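YflH protein (Bacillus subtilis, PDB 3D0W) is of unknown function but belongs to the DUF3243 family and is all-helical, with two chains in its crystal assembly. Local coordinates at residues V54-I59 against L96-V101. Residues are numbered along the deposited sequence; the frame is centred on the assembly and turned at random.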
loop_
_atom_site.group_PDB
_atom_site.type_symbol
_atom_site.label_atom_id
_atom_site.label_comp_id
_atom_site.label_asym_id
_atom_site.label_seq_id
_atom_site.Cartn_x
_atom_site.Cartn_y
_atom_site.Cartn_z
ATOM N N VAL A 54 -23.232 1.724 6.496
ATOM C CA VAL A 54 -22.152 0.865 6.042
ATOM C C VAL A 54 -20.816 1.566 6.249
ATOM O O VAL A 54 -20.661 2.737 5.900
ATOM C CB VAL A 54 -22.323 0.519 4.546
ATOM C CG1 VAL A 54 -21.296 -0.531 4.125
ATOM C CG2 VAL A 54 -23.737 0.021 4.289
ATOM N N LYS A 55 -19.859 0.852 6.828
ATOM C CA LYS A 55 -18.536 1.411 7.074
ATOM C C LYS A 55 -17.685 1.438 5.812
ATOM O O LYS A 55 -17.745 0.527 4.985
ATOM C CB LYS A 55 -17.813 0.617 8.165
ATOM C CG LYS A 55 -18.119 1.098 9.580
ATOM C CD LYS A 55 -17.261 0.364 10.595
ATOM C CE LYS A 55 -17.214 1.083 11.940
ATOM N NZ LYS A 55 -18.548 1.177 12.599
ATOM N N SER A 56 -16.899 2.496 5.667
ATOM C CA SER A 56 -16.022 2.650 4.516
ATOM C C SER A 56 -15.025 1.498 4.412
ATOM O O SER A 56 -14.733 1.021 3.313
ATOM C CB SER A 56 -15.259 3.970 4.615
ATOM O OG SER A 56 -16.158 5.063 4.715
ATOM N N ALA A 57 -14.508 1.050 5.556
ATOM C CA ALA A 57 -13.533 -0.037 5.565
ATOM C C ALA A 57 -14.146 -1.337 5.052
ATOM O O ALA A 57 -13.472 -2.127 4.397
ATOM C CB ALA A 57 -12.962 -0.236 6.971
ATOM N N ALA A 58 -15.426 -1.549 5.340
ATOM C CA ALA A 58 -16.107 -2.757 4.881
ATOM C C ALA A 58 -16.241 -2.702 3.362
ATOM O O ALA A 58 -16.006 -3.690 2.669
ATOM C CB ALA A 58 -17.486 -2.869 5.531
ATOM N N ILE A 59 -16.603 -1.530 2.848
ATOM C CA ILE A 59 -16.760 -1.348 1.413
ATOM C C ILE A 59 -15.434 -1.516 0.671
ATOM O O ILE A 59 -15.372 -2.201 -0.352
ATOM C CB ILE A 59 -17.366 0.031 1.102
ATOM C CG1 ILE A 59 -18.784 0.110 1.684
ATOM C CG2 ILE A 59 -17.396 0.261 -0.401
ATOM C CD1 ILE A 59 -19.348 1.534 1.762
ATOM N N LEU A 96 -6.668 1.834 7.049
ATOM C CA LEU A 96 -5.652 2.809 6.654
ATOM C C LEU A 96 -6.015 3.433 5.309
ATOM O O LEU A 96 -5.830 4.637 5.093
ATOM C CB LEU A 96 -4.272 2.139 6.571
ATOM C CG LEU A 96 -3.062 3.070 6.470
ATOM C CD1 LEU A 96 -3.024 3.979 7.700
ATOM C CD2 LEU A 96 -1.775 2.264 6.368
ATOM N N LEU A 97 -6.533 2.607 4.407
ATOM C CA LEU A 97 -6.936 3.070 3.088
ATOM C C LEU A 97 -8.087 4.076 3.188
ATOM O O LEU A 97 -8.195 4.979 2.363
ATOM C CB LEU A 97 -7.366 1.887 2.215
ATOM C CG LEU A 97 -7.383 2.179 0.711
ATOM C CD1 LEU A 97 -5.949 2.328 0.232
ATOM C CD2 LEU A 97 -8.082 1.049 -0.053
ATOM N N VAL A 98 -8.962 3.911 4.176
ATOM C CA VAL A 98 -10.068 4.849 4.347
ATOM C C VAL A 98 -9.494 6.213 4.752
ATOM O O VAL A 98 -9.959 7.255 4.288
ATOM C CB VAL A 98 -11.075 4.363 5.422
ATOM C CG1 VAL A 98 -12.023 5.503 5.828
ATOM C CG2 VAL A 98 -11.888 3.196 4.871
ATOM N N LYS A 99 -8.483 6.195 5.618
ATOM C CA LYS A 99 -7.835 7.426 6.060
ATOM C C LYS A 99 -7.138 8.084 4.863
ATOM O O LYS A 99 -7.105 9.309 4.745
ATOM C CB LYS A 99 -6.815 7.115 7.174
ATOM C CG LYS A 99 -7.453 6.665 8.501
ATOM C CD LYS A 99 -6.435 6.017 9.464
ATOM C CE LYS A 99 -5.417 7.016 9.997
ATOM N NZ LYS A 99 -4.464 6.437 11.021
ATOM N N LEU A 100 -6.576 7.267 3.977
ATOM C CA LEU A 100 -5.901 7.787 2.797
ATOM C C LEU A 100 -6.922 8.437 1.864
ATOM O O LEU A 100 -6.696 9.536 1.348
ATOM C CB LEU A 100 -5.136 6.665 2.086
ATOM C CG LEU A 100 -4.518 6.909 0.708
ATOM C CD1 LEU A 100 -3.379 5.935 0.492
ATOM C CD2 LEU A 100 -5.577 6.754 -0.388
ATOM N N VAL A 101 -8.056 7.775 1.668
ATOM C CA VAL A 101 -9.094 8.326 0.806
ATOM C C VAL A 101 -9.619 9.666 1.338
ATOM O O VAL A 101 -9.783 10.624 0.575
ATOM C CB VAL A 101 -10.266 7.334 0.649
ATOM C CG1 VAL A 101 -11.463 8.024 0.004
ATOM C CG2 VAL A 101 -9.820 6.158 -0.208
#
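Val-98, near the C-terminal end of helix 87-101, meets Ser-56 and Ala-57 in the first turn of helix 56-65: a small apolar contact of one branched side chain with a helix start, near the surface of the all-helical subunit. The small size shows in the 106 Å² buried by the two segments together, more than half of it on Val-98.

Both methyl groups of Val-98 take part, but unequally. CG2 of Val-98 lies 3.5 Å from CB of Ser-56, tighter than usual for two carbons, and equally 3.5 Å from the backbone N of Ala-57, so it abuts the main chain as well as a side chain. CG1 of Val-98 stays 3.8 Å from the same CB of Ser-56, and both branches of the fork close on that one carbon from the same side. With CG1 anti to the N of Val-98 itself (chi1 166°), CG2 sits beside that N, and this is the branch that reaches Ala-57. The methyl of Ala-57 is the looser part of its contact, CB lying 4.2 Å from CG2 of Val-98. The CA atoms of Ala-57 and Val-98, the nearest pair across the segments, are 6.1 Å apart. Ser-56 contributes through its CB, no polar bond linking the two segments.

Ser-56 follows directly on the N-cap residue Lys-55, so Val-98 meets the very start of the helix. Beyond the pair, Val-98 also packs on Leu-60 of helix 56-65, while Ser-56 touches Val-40 and Lys-44 of the long helix 23-48. Leu-97 and Val-101 rest on Leu-36 of that helix, and Leu-96 and Leu-100 pack against Ala-85 and Leu-81 of the second subunit, respectively.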